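Local atomic coordinates of chloramphenicol acetyltransferase (PDB entry 6PXA), a protein that probably transfers the acetyl group of acetyl-CoA to the 3-hydroxyl of chloramphenicol, and binds taurocholic acid. Residues D29-S34 with K75-A80; S81-M86 with V128-E133; E18-P23 with T41-A46. All coordinates share one frame; numbering follows the deposited sequence. Where two conformers were deposited one is given.

Contacts 1 and 2 join successive coils of the left-handed beta-helix; contact 3 packs the loop 18-23 and the short helix 42-46 beside them. Contact 1 pairs strands 32-34 and 78-80, and contact 2 continues into the turn after 78-80, which meets the next coil at 129-133; their centres are about 10 Å apart, and Ser78 O and Ala80 N both probably bond to the backbone of Ile130. The centre of contact 3 is about 12 Å from that of contact 1 and about 14 Å from that of contact 2. Phe42 connects it to Tyr33, Ile79 and Phe85. Taurocholic acid touches contact 1 directly, whereas the Gln19 side chain is about 11 Å from the nearest bound taurocholic acid.

Contact 1. Residues D29-S34 with K75-A80; sequences DYSYYS and KFCSIA. With TCH (taurocholic acid), chain M.
Asp29 O accepts the backbone N-H of Phe76 at 3.0 Å, ahead of the parallel strand pairing that begins at Tyr32. The rings of Tyr30 and Phe76 point the same way in planes 6° apart, but are slid until they barely overlap, with Tyr30 CD2 3.7 Å from Phe76 CE1; sulfonate oxygen O2S of taurocholic acid lies at the Tyr30 edge. Ser31 OG takes the Cys77 N-H (3.0 Å) and bonds to Gly74 O. Tyr32 N donates to Cys77 O and Tyr32 O receives Ile79 N. With CG between backbone N and carbonyl carbon (chi1 71°), the Tyr32 ring has ligand atom C22 over one face, 3.2 Å from CE2, and Ile79 N over the other. The Tyr33 and Ile79 side chains cross at about a right angle, CD1 of Tyr33 lying 3.8 Å from CG2 of Ile79; the Tyr33 hydroxyl bonds to Gly82 N. Ser34 N closes the pairing on Ile79 O at 3.1 Å. Tyr30, Tyr32 and Ser34 line the taurocholic acid pocket, where Phe108 of the second subunit meets the Tyr30 ring. In the left-handed beta-helix, strand 32-34 lies between 14-15 and 78-80, and helix 193-198 packs Leu193 on Tyr30 and Ile196 on Phe76.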
loop_
_atom_site.group_PDB
_atom_site.type_symbol
_atom_site.label_atom_id
_atom_site.label_comp_id
_atom_site.label_asym_id
_atom_site.label_seq_id
_atom_site.Cartn_x
_atom_site.Cartn_y
_atom_site.Cartn_z
ATOM N N ASP B 29 -17.263 9.548 -20.562
ATOM C CA ASP B 29 -16.394 9.614 -21.732
ATOM C C ASP B 29 -14.953 9.942 -21.360
ATOM O O ASP B 29 -14.692 10.751 -20.460
ATOM C CB ASP B 29 -16.883 10.673 -22.713
ATOM C CG ASP B 29 -18.294 10.434 -23.198
ATOM O OD1 ASP B 29 -18.722 9.277 -23.285
ATOM O OD2 ASP B 29 -18.956 11.425 -23.522
ATOM N N TYR B 30 -14.024 9.307 -22.086
ATOM C CA TYR B 30 -12.582 9.580 -22.108
ATOM C C TYR B 30 -11.845 9.101 -20.862
ATOM O O TYR B 30 -10.645 8.843 -20.929
ATOM C CB TYR B 30 -12.336 11.073 -22.377
ATOM C CG TYR B 30 -12.834 11.471 -23.768
ATOM C CD1 TYR B 30 -12.126 11.103 -24.901
ATOM C CD2 TYR B 30 -14.016 12.171 -23.937
ATOM C CE1 TYR B 30 -12.566 11.426 -26.162
ATOM C CE2 TYR B 30 -14.478 12.512 -25.210
ATOM C CZ TYR B 30 -13.747 12.133 -26.318
ATOM O OH TYR B 30 -14.190 12.458 -27.586
ATOM N N SER B 31 -12.537 8.919 -19.741
ATOM C CA SER B 31 -11.874 8.389 -18.554
ATOM C C SER B 31 -11.158 7.081 -18.871
ATOM O O SER B 31 -11.688 6.219 -19.585
ATOM C CB SER B 31 -12.905 8.187 -17.447
ATOM O OG SER B 31 -13.542 9.415 -17.205
ATOM N N TYR B 32 -9.935 6.943 -18.339
ATOM C CA TYR B 32 -9.059 5.834 -18.680
ATOM C C TYR B 32 -8.374 5.288 -17.433
ATOM O O TYR B 32 -8.181 5.991 -16.437
ATOM C CB TYR B 32 -7.963 6.260 -19.684
ATOM C CG TYR B 32 -6.895 7.174 -19.084
ATOM C CD1 TYR B 32 -7.038 8.561 -19.112
ATOM C CD2 TYR B 32 -5.749 6.652 -18.489
ATOM C CE1 TYR B 32 -6.082 9.391 -18.562
ATOM C CE2 TYR B 32 -4.786 7.482 -17.927
ATOM C CZ TYR B 32 -4.950 8.846 -17.980
ATOM O OH TYR B 32 -4.001 9.690 -17.440
ATOM N N TYR B 33 -7.939 4.035 -17.534
ATOM C CA TYR B 33 -7.116 3.384 -16.519
ATOM C C TYR B 33 -5.780 3.021 -17.154
ATOM O O TYR B 33 -5.746 2.324 -18.175
ATOM C CB TYR B 33 -7.823 2.134 -15.973
ATOM C CG TYR B 33 -7.024 1.278 -14.995
ATOM C CD1 TYR B 33 -6.500 1.823 -13.832
ATOM C CD2 TYR B 33 -6.826 -0.084 -15.222
ATOM C CE1 TYR B 33 -5.777 1.039 -12.913
ATOM C CE2 TYR B 33 -6.092 -0.875 -14.302
ATOM C CZ TYR B 33 -5.574 -0.289 -13.151
ATOM O OH TYR B 33 -4.843 -1.022 -12.216
ATOM N N SER B 34 -4.689 3.469 -16.543
ATOM C CA SER B 34 -3.331 3.140 -16.996
ATOM C C SER B 34 -2.750 2.153 -15.986
ATOM O O SER B 34 -2.095 2.552 -15.018
ATOM C CB SER B 34 -2.465 4.390 -17.119
ATOM O OG SER B 34 -2.542 5.172 -15.935
ATOM N N LYS B 75 -16.496 12.025 -16.429
ATOM C CA LYS B 75 -15.762 12.192 -17.668
ATOM C C LYS B 75 -14.373 12.744 -17.386
ATOM O O LYS B 75 -14.156 13.452 -16.398
ATOM C CB LYS B 75 -16.499 13.148 -18.600
ATOM C CG LYS B 75 -17.925 12.727 -18.925
ATOM C CD LYS B 75 -18.668 13.867 -19.594
ATOM C CE LYS B 75 -20.078 13.499 -19.935
ATOM N NZ LYS B 75 -20.756 14.631 -20.661
ATOM N N PHE B 76 -13.435 12.417 -18.272
ATOM C CA PHE B 76 -12.123 13.051 -18.275
ATOM C C PHE B 76 -11.338 12.744 -17.005
ATOM O O PHE B 76 -10.576 13.588 -16.514
ATOM C CB PHE B 76 -12.267 14.554 -18.470
ATOM C CG PHE B 76 -12.749 14.934 -19.843
ATOM C CD1 PHE B 76 -11.977 14.672 -20.951
ATOM C CD2 PHE B 76 -13.989 15.525 -20.031
ATOM C CE1 PHE B 76 -12.418 15.017 -22.232
ATOM C CE2 PHE B 76 -14.428 15.879 -21.312
ATOM C CZ PHE B 76 -13.643 15.616 -22.404
ATOM N N CYS B 77 -11.531 11.549 -16.458
ATOM C CA CYS B 77 -10.829 11.137 -15.257
ATOM C C CYS B 77 -9.590 10.343 -15.630
ATOM O O CYS B 77 -9.574 9.603 -16.617
ATOM C CB CYS B 77 -11.723 10.299 -14.336
ATOM S SG CYS B 77 -12.992 11.268 -13.539
ATOM N N SER B 78 -8.553 10.520 -14.834
ATOM C CA SER B 78 -7.264 9.857 -15.033
ATOM C C SER B 78 -7.052 8.957 -13.836
ATOM O O SER B 78 -6.899 9.450 -12.716
ATOM C CB SER B 78 -6.118 10.865 -15.160
ATOM O OG SER B 78 -6.302 11.683 -16.307
ATOM N N ILE B 79 -7.064 7.646 -14.061
ATOM C CA ILE B 79 -6.949 6.667 -12.982
ATOM C C ILE B 79 -5.623 5.922 -13.136
ATOM O O ILE B 79 -5.440 5.138 -14.079
ATOM C CB ILE B 79 -8.143 5.702 -12.956
ATOM C CG1 ILE B 79 -9.448 6.497 -12.772
ATOM C CG2 ILE B 79 -7.946 4.689 -11.832
ATOM C CD1 ILE B 79 -10.671 5.616 -12.569
ATOM N N ALA B 80 -4.706 6.123 -12.187
ATOM C CA ALA B 80 -3.368 5.549 -12.307
ATOM C C ALA B 80 -3.308 4.111 -11.785
ATOM O O ALA B 80 -4.232 3.612 -11.127
ATOM C CB ALA B 80 -2.335 6.418 -11.577
HETATM C C1 TCH M . 6.063 9.237 -21.115
HETATM C C2 TCH M . 6.079 9.264 -22.687
HETATM C C3 TCH M . 6.201 10.724 -23.210
HETATM O O3 TCH M . 6.074 10.723 -24.579
HETATM C C4 TCH M . 5.126 11.698 -22.589
HETATM C C5 TCH M . 5.046 11.617 -21.044
HETATM C C6 TCH M . 3.914 12.524 -20.485
HETATM C C7 TCH M . 2.462 11.911 -20.657
HETATM O O7 TCH M . 2.089 11.984 -21.991
HETATM C C8 TCH M . 2.398 10.445 -20.167
HETATM C C9 TCH M . 3.532 9.585 -20.862
HETATM C C10 TCH M . 4.939 10.136 -20.542
HETATM C C11 TCH M . 3.355 8.106 -20.463
HETATM C C12 TCH M . 2.030 7.566 -20.655
HETATM O O12 TCH M . 1.725 7.391 -22.014
HETATM C C13 TCH M . 0.860 8.553 -20.075
HETATM C C14 TCH M . 1.021 9.808 -20.561
HETATM C C15 TCH M . -0.177 10.634 -19.879
HETATM C C16 TCH M . -1.282 9.693 -19.927
HETATM C C17 TCH M . -0.708 8.369 -20.463
HETATM C C18 TCH M . 0.970 8.527 -18.542
HETATM C C19 TCH M . 5.137 10.163 -19.019
HETATM O O1S TCH M . -7.303 9.525 -26.290
HETATM C C20 TCH M . -1.426 7.239 -19.887
HETATM C C21 TCH M . -0.926 5.839 -20.342
HETATM C C22 TCH M . -2.845 7.373 -20.490
HETATM C C23 TCH M . -2.879 7.072 -21.983
HETATM C C24 TCH M . -4.291 7.265 -22.518
HETATM N N24 TCH M . -4.746 8.591 -22.851
HETATM O O24 TCH M . -5.008 6.344 -22.645
HETATM C C25 TCH M . -6.085 8.799 -23.374
HETATM C C26 TCH M . -6.168 10.261 -23.771
HETATM S S26 TCH M . -7.505 10.500 -24.973
HETATM O O2S TCH M . -8.885 10.046 -24.193
HETATM O O3S TCH M . -7.484 12.098 -25.384
#

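Contact 2. Residues S81-M86 with V128-E133; sequences SGATFM and VWIGSE
Ser81 O is the polar focus where the two turns meet, taking two donors from the 128-133 segment. Ser132 OG gives the shorter bond, 2.7 Å to Ser81 O, reaching it from 29° off the carbonyl plane; a chi1 of -174°, which sets the hydroxyl opposite the Ser132 backbone N, turns it onto this oxygen. The backbone N of Glu133 adds a weak, bent bond to the same Ser81 O at 3.0 Å. Two C-H...O contacts supplement these: Ser132 CA also approaches Ser81 O, and Glu133 CA lies 3.4 Å from Gly82 O in a nearly straight approach. Within its own segment, Thr84 OG1 donates to Gly82 O from above that carbonyl plane, at 3.1 Å.

This is the stacking of corners in a left-handed parallel beta-helix of the hexapeptide-repeat transferases; here the turn 81-83 is followed one coil on by the similar turn 132-134. Gly82 and Glu133 occupy matching places in the two corners, and both have positive phi.

The apolar contacts lie inside the coils. Ala83 CB rests 3.9 Å from Ile130 CG2, and the other branch of Ile130, extended through CG1, brings CD1 to the rim of the Phe85 ring, close to its plane and 3.7 Å from CZ. Phe85 and Ile130 thus enter the interior from opposing directions, with Ile79 and Ile136 also packing on Phe85.

The charged end of Glu133 lies at the subunit interface: OE2 forms a salt bridge with Arg151 of its own chain, OE1 pairs with Arg48 of the second subunit, and the backbone O accepts from Arg151 of the third. OE1 also binds His38 NE2, while ND1 of the same ring bonds to Ser81 OG, so one imidazole spans the side chains of both turns.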
loop_
_atom_site.group_PDB
_atom_site.type_symbol
_atom_site.label_atom_id
_atom_site.label_comp_id
_atom_site.label_asym_id
_atom_site.label_seq_id
_atom_site.Cartn_x
_atom_site.Cartn_y
_atom_site.Cartn_z
ATOM N N SER B 81 -2.177 3.455 -12.062
ATOM C CA SER B 81 -2.059 2.011 -11.856
ATOM C C SER B 81 -2.298 1.641 -10.394
ATOM O O SER B 81 -1.860 2.341 -9.474
ATOM C CB SER B 81 -0.684 1.530 -12.301
ATOM O OG SER B 81 -0.633 0.114 -12.432
ATOM N N GLY B 82 -3.028 0.548 -10.184
ATOM C CA GLY B 82 -3.263 0.046 -8.847
ATOM C C GLY B 82 -4.230 0.841 -8.000
ATOM O O GLY B 82 -4.457 0.470 -6.843
ATOM N N ALA B 83 -4.797 1.924 -8.513
ATOM C CA ALA B 83 -5.862 2.591 -7.783
ATOM C C ALA B 83 -7.012 1.608 -7.538
ATOM O O ALA B 83 -7.288 0.725 -8.354
ATOM C CB ALA B 83 -6.334 3.827 -8.552
ATOM N N THR B 84 -7.626 1.702 -6.368
ATOM C CA THR B 84 -8.556 0.678 -5.905
ATOM C C THR B 84 -9.836 1.325 -5.400
ATOM O O THR B 84 -9.791 2.268 -4.592
ATOM C CB THR B 84 -7.923 -0.183 -4.799
ATOM O OG1 THR B 84 -6.796 -0.891 -5.340
ATOM C CG2 THR B 84 -8.924 -1.199 -4.287
ATOM N N PHE B 85 -10.969 0.831 -5.901
ATOM C CA PHE B 85 -12.302 1.188 -5.419
ATOM C C PHE B 85 -12.859 0.022 -4.613
ATOM O O PHE B 85 -13.113 -1.065 -5.151
ATOM C CB PHE B 85 -13.218 1.547 -6.585
ATOM C CG PHE B 85 -12.694 2.700 -7.398
ATOM C CD1 PHE B 85 -12.955 4.008 -7.011
ATOM C CD2 PHE B 85 -11.904 2.472 -8.514
ATOM C CE1 PHE B 85 -12.452 5.070 -7.745
ATOM C CE2 PHE B 85 -11.390 3.527 -9.252
ATOM C CZ PHE B 85 -11.679 4.838 -8.859
ATOM N N MET B 86 -13.036 0.236 -3.324
ATOM C CA MET B 86 -13.561 -0.825 -2.471
ATOM C C MET B 86 -15.082 -0.757 -2.466
ATOM O O MET B 86 -15.654 0.254 -2.047
ATOM C CB MET B 86 -13.002 -0.700 -1.061
ATOM C CG MET B 86 -11.454 -0.835 -1.032
ATOM S SD MET B 86 -10.805 -2.460 -1.347
ATOM C CE MET B 86 -11.064 -3.191 0.277
ATOM N N VAL B 128 -11.118 14.218 -12.635
ATOM C CA VAL B 128 -10.488 13.780 -11.387
ATOM C C VAL B 128 -9.299 12.904 -11.713
ATOM O O VAL B 128 -9.393 11.989 -12.542
ATOM C CB VAL B 128 -11.497 13.048 -10.474
ATOM C CG1 VAL B 128 -10.785 12.407 -9.272
ATOM C CG2 VAL B 128 -12.563 14.004 -9.998
ATOM N N TRP B 129 -8.155 13.241 -11.118
ATOM C CA TRP B 129 -6.903 12.514 -11.273
ATOM C C TRP B 129 -6.674 11.709 -10.000
ATOM O O TRP B 129 -6.607 12.285 -8.910
ATOM C CB TRP B 129 -5.760 13.501 -11.511
ATOM C CG TRP B 129 -4.385 12.918 -11.622
ATOM C CD1 TRP B 129 -4.037 11.656 -12.014
ATOM C CD2 TRP B 129 -3.164 13.606 -11.349
ATOM N NE1 TRP B 129 -2.659 11.510 -11.984
ATOM C CE2 TRP B 129 -2.106 12.699 -11.591
ATOM C CE3 TRP B 129 -2.861 14.900 -10.915
ATOM C CZ2 TRP B 129 -0.773 13.044 -11.403
ATOM C CZ3 TRP B 129 -1.527 15.236 -10.730
ATOM C CH2 TRP B 129 -0.510 14.311 -10.970
ATOM N N ILE B 130 -6.581 10.389 -10.137
ATOM C CA ILE B 130 -6.442 9.474 -8.998
ATOM C C ILE B 130 -5.091 8.780 -9.119
ATOM O O ILE B 130 -4.889 7.926 -9.995
ATOM C CB ILE B 130 -7.590 8.448 -8.918
ATOM C CG1 ILE B 130 -8.949 9.160 -8.808
ATOM C CG2 ILE B 130 -7.377 7.467 -7.749
ATOM C CD1 ILE B 130 -10.120 8.232 -8.724
ATOM N N GLY B 131 -4.179 9.127 -8.223
ATOM C CA GLY B 131 -2.821 8.636 -8.294
ATOM C C GLY B 131 -2.702 7.152 -8.000
ATOM O O GLY B 131 -3.646 6.462 -7.572
ATOM N N SER B 132 -1.471 6.667 -8.192
ATOM C CA SER B 132 -1.208 5.238 -8.183
ATOM C C SER B 132 -1.428 4.676 -6.787
ATOM O O SER B 132 -1.016 5.274 -5.792
ATOM C CB SER B 132 0.216 4.947 -8.647
ATOM O OG SER B 132 0.417 3.538 -8.777
ATOM N N GLU B 133 -2.141 3.555 -6.718
ATOM C CA GLU B 133 -2.302 2.786 -5.484
ATOM C C GLU B 133 -3.080 3.549 -4.418
ATOM O O GLU B 133 -3.081 3.167 -3.229
ATOM C CB GLU B 133 -0.915 2.330 -4.958
ATOM C CG GLU B 133 -0.304 1.271 -5.862
ATOM C CD GLU B 133 0.987 0.658 -5.325
ATOM O OE1 GLU B 133 1.721 0.126 -6.156
ATOM O OE2 GLU B 133 1.246 0.687 -4.104
#

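Contact 3. Residues E18-P23 with T41-A46; sequences EQVKNP and TFEEQA
Glu43 carries most of this contact, its carboxylate receiving two consecutive backbone N-H groups of the loop. Glu43 OE2 accepts from Asn22 N through its syn lone pair, 2.7 Å away. Lys21 N meets Glu43 OE1 at 3.0 Å from above the carboxylate plane, 41° out of it, and makes a weaker bond to OE2 as well. Val20 borders the same group: its CG1, anti to the Val20 backbone N (chi1 165°), comes within 3.3 Å of Glu43 OE2, while the other branch, CG2, approaches Phe42 CD2 at 4.1 Å, obliquely to the ring.

Gln19 takes part through water. Reaching out in an extended chain with CG anti to its backbone N (chi1 179°), it presents OE1 to two waters. One donates to Gln19 OE1 at 2.6 Å and accepts from Phe42 N; the second donates weakly to OE1 and takes the N-H of Glu43.

Behind these groups the start of 42-46, a short helix with a wider pi-type turn, is held by a capping box. Thr41 OG1 accepts from Glu44 N at 3.3 Å, and Glu44 OE1 in return receives Thr41 N at 3.0 Å. The loop 18-23 runs between strands 14-15 and 25-27; in it Asn22 OD1 accepts from Asn24 N, and Ile25 packs on both Val20 and Glu43. Phe42 turns inward to meet the Tyr33 ring and Leu16.

Since both waters accept backbone N-H groups, they are left to donate to Gln19 OE1, which is consistent with the amide orientation modelled; together with the capping box they provide acceptors for the N-H groups of residues 42 to 44 in the first turn. The backbone donors around Glu43 would probably stabilise its carboxylate in the ionised form.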
loop_
_atom_site.group_PDB
_atom_site.type_symbol
_atom_site.label_atom_id
_atom_site.label_comp_id
_atom_site.label_asym_id
_atom_site.label_seq_id
_atom_site.Cartn_x
_atom_site.Cartn_y
_atom_site.Cartn_z
ATOM N N GLU B 18 -15.572 2.219 -23.171
ATOM C CA GLU B 18 -15.655 1.194 -24.206
ATOM C C GLU B 18 -15.371 -0.205 -23.681
ATOM O O GLU B 18 -15.647 -1.181 -24.388
ATOM C CB GLU B 18 -14.683 1.502 -25.356
ATOM C CG GLU B 18 -13.205 1.394 -25.002
ATOM C CD GLU B 18 -12.284 1.586 -26.210
ATOM O OE1 GLU B 18 -11.093 1.191 -26.136
ATOM O OE2 GLU B 18 -12.754 2.133 -27.234
ATOM N N GLN B 19 -14.834 -0.329 -22.470
ATOM C CA GLN B 19 -14.406 -1.620 -21.947
ATOM C C GLN B 19 -15.329 -2.183 -20.880
ATOM O O GLN B 19 -15.625 -3.383 -20.899
ATOM C CB GLN B 19 -12.983 -1.514 -21.369
ATOM C CG GLN B 19 -12.502 -2.822 -20.806
ATOM C CD GLN B 19 -11.075 -2.754 -20.321
ATOM O OE1 GLN B 19 -10.741 -1.958 -19.445
ATOM N NE2 GLN B 19 -10.218 -3.583 -20.905
ATOM N N VAL B 20 -15.824 -1.336 -19.978
ATOM C CA VAL B 20 -16.467 -1.811 -18.755
ATOM C C VAL B 20 -17.775 -2.517 -19.069
ATOM O O VAL B 20 -18.538 -2.097 -19.945
ATOM C CB VAL B 20 -16.666 -0.625 -17.798
ATOM C CG1 VAL B 20 -17.627 -0.968 -16.696
ATOM C CG2 VAL B 20 -15.284 -0.182 -17.243
ATOM N N LYS B 21 -18.042 -3.606 -18.351
ATOM C CA LYS B 21 -19.220 -4.415 -18.609
ATOM C C LYS B 21 -20.110 -4.634 -17.397
ATOM O O LYS B 21 -21.286 -4.976 -17.574
ATOM C CB LYS B 21 -18.807 -5.784 -19.176
ATOM C CG LYS B 21 -18.042 -5.689 -20.496
ATOM C CD LYS B 21 -18.371 -6.887 -21.375
ATOM C CE LYS B 21 -17.842 -6.734 -22.789
ATOM N NZ LYS B 21 -18.484 -7.728 -23.713
ATOM N N ASN B 22 -19.610 -4.429 -16.194
ATOM C CA ASN B 22 -20.412 -4.646 -15.006
ATOM C C ASN B 22 -21.596 -3.688 -15.010
ATOM O O ASN B 22 -21.392 -2.466 -15.028
ATOM C CB ASN B 22 -19.567 -4.439 -13.752
ATOM C CG ASN B 22 -20.249 -4.931 -12.492
ATOM O OD1 ASN B 22 -21.476 -4.903 -12.384
ATOM N ND2 ASN B 22 -19.452 -5.379 -11.525
ATOM N N PRO B 23 -22.834 -4.187 -14.963
ATOM C CA PRO B 23 -23.985 -3.273 -14.926
ATOM C C PRO B 23 -23.968 -2.355 -13.719
ATOM O O PRO B 23 -24.701 -1.354 -13.698
ATOM C CB PRO B 23 -25.198 -4.224 -14.903
ATOM C CG PRO B 23 -24.675 -5.533 -14.424
ATOM C CD PRO B 23 -23.241 -5.604 -14.904
ATOM N N THR B 41 -7.004 -5.929 -15.822
ATOM C CA THR B 41 -7.939 -4.904 -16.268
ATOM C C THR B 41 -8.534 -4.149 -15.091
ATOM O O THR B 41 -8.548 -4.618 -13.944
ATOM C CB THR B 41 -9.115 -5.490 -17.048
ATOM O OG1 THR B 41 -9.918 -6.283 -16.157
ATOM C CG2 THR B 41 -8.670 -6.345 -18.234
ATOM N N PHE B 42 -9.086 -2.981 -15.419
ATOM C CA PHE B 42 -9.761 -2.139 -14.441
ATOM C C PHE B 42 -10.808 -2.925 -13.647
ATOM O O PHE B 42 -10.853 -2.848 -12.413
ATOM C CB PHE B 42 -10.396 -0.957 -15.179
ATOM C CG PHE B 42 -11.117 0.011 -14.286
ATOM C CD1 PHE B 42 -10.412 0.880 -13.488
ATOM C CD2 PHE B 42 -12.501 0.080 -14.288
ATOM C CE1 PHE B 42 -11.065 1.784 -12.671
ATOM C CE2 PHE B 42 -13.167 0.987 -13.478
ATOM C CZ PHE B 42 -12.446 1.837 -12.664
ATOM N N GLU B 43 -11.655 -3.708 -14.337
ATOM C CA GLU B 43 -12.733 -4.418 -13.648
ATOM C C GLU B 43 -12.259 -5.624 -12.854
ATOM O O GLU B 43 -12.991 -6.091 -11.978
ATOM C CB GLU B 43 -13.819 -4.881 -14.635
ATOM C CG GLU B 43 -14.694 -3.738 -15.105
ATOM C CD GLU B 43 -15.938 -4.229 -15.838
ATOM O OE1 GLU B 43 -15.806 -4.909 -16.874
ATOM O OE2 GLU B 43 -17.045 -3.936 -15.357
ATOM N N GLU B 44 -11.070 -6.150 -13.116
ATOM C CA GLU B 44 -10.658 -7.303 -12.332
ATOM C C GLU B 44 -9.688 -6.962 -11.214
ATOM O O GLU B 44 -9.502 -7.788 -10.325
ATOM C CB GLU B 44 -10.072 -8.392 -13.229
ATOM C CG GLU B 44 -8.878 -8.008 -14.003
ATOM C CD GLU B 44 -8.617 -8.959 -15.152
ATOM O OE1 GLU B 44 -7.529 -8.879 -15.758
ATOM O OE2 GLU B 44 -9.502 -9.785 -15.453
ATOM N N GLN B 45 -9.139 -5.750 -11.186
ATOM C CA GLN B 45 -8.047 -5.380 -10.278
ATOM C C GLN B 45 -8.336 -4.110 -9.486
ATOM O O GLN B 45 -8.049 -4.045 -8.293
ATOM C CB GLN B 45 -6.761 -5.202 -11.127
ATOM C CG GLN B 45 -5.518 -4.771 -10.365
ATOM C CD GLN B 45 -4.991 -5.865 -9.471
ATOM O OE1 GLN B 45 -5.193 -7.044 -9.740
ATOM N NE2 GLN B 45 -4.317 -5.480 -8.395
ATOM N N ALA B 46 -8.907 -3.100 -10.126
ATOM C CA ALA B 46 -9.156 -1.808 -9.501
ATOM C C ALA B 46 -10.495 -1.739 -8.780
ATOM O O ALA B 46 -10.608 -1.066 -7.748
ATOM C CB ALA B 46 -9.101 -0.705 -10.569
HETATM O O HOH W 1 -8.507 -1.868 -18.046
HETATM O O HOH W 2 -12.002 -3.486 -17.154
#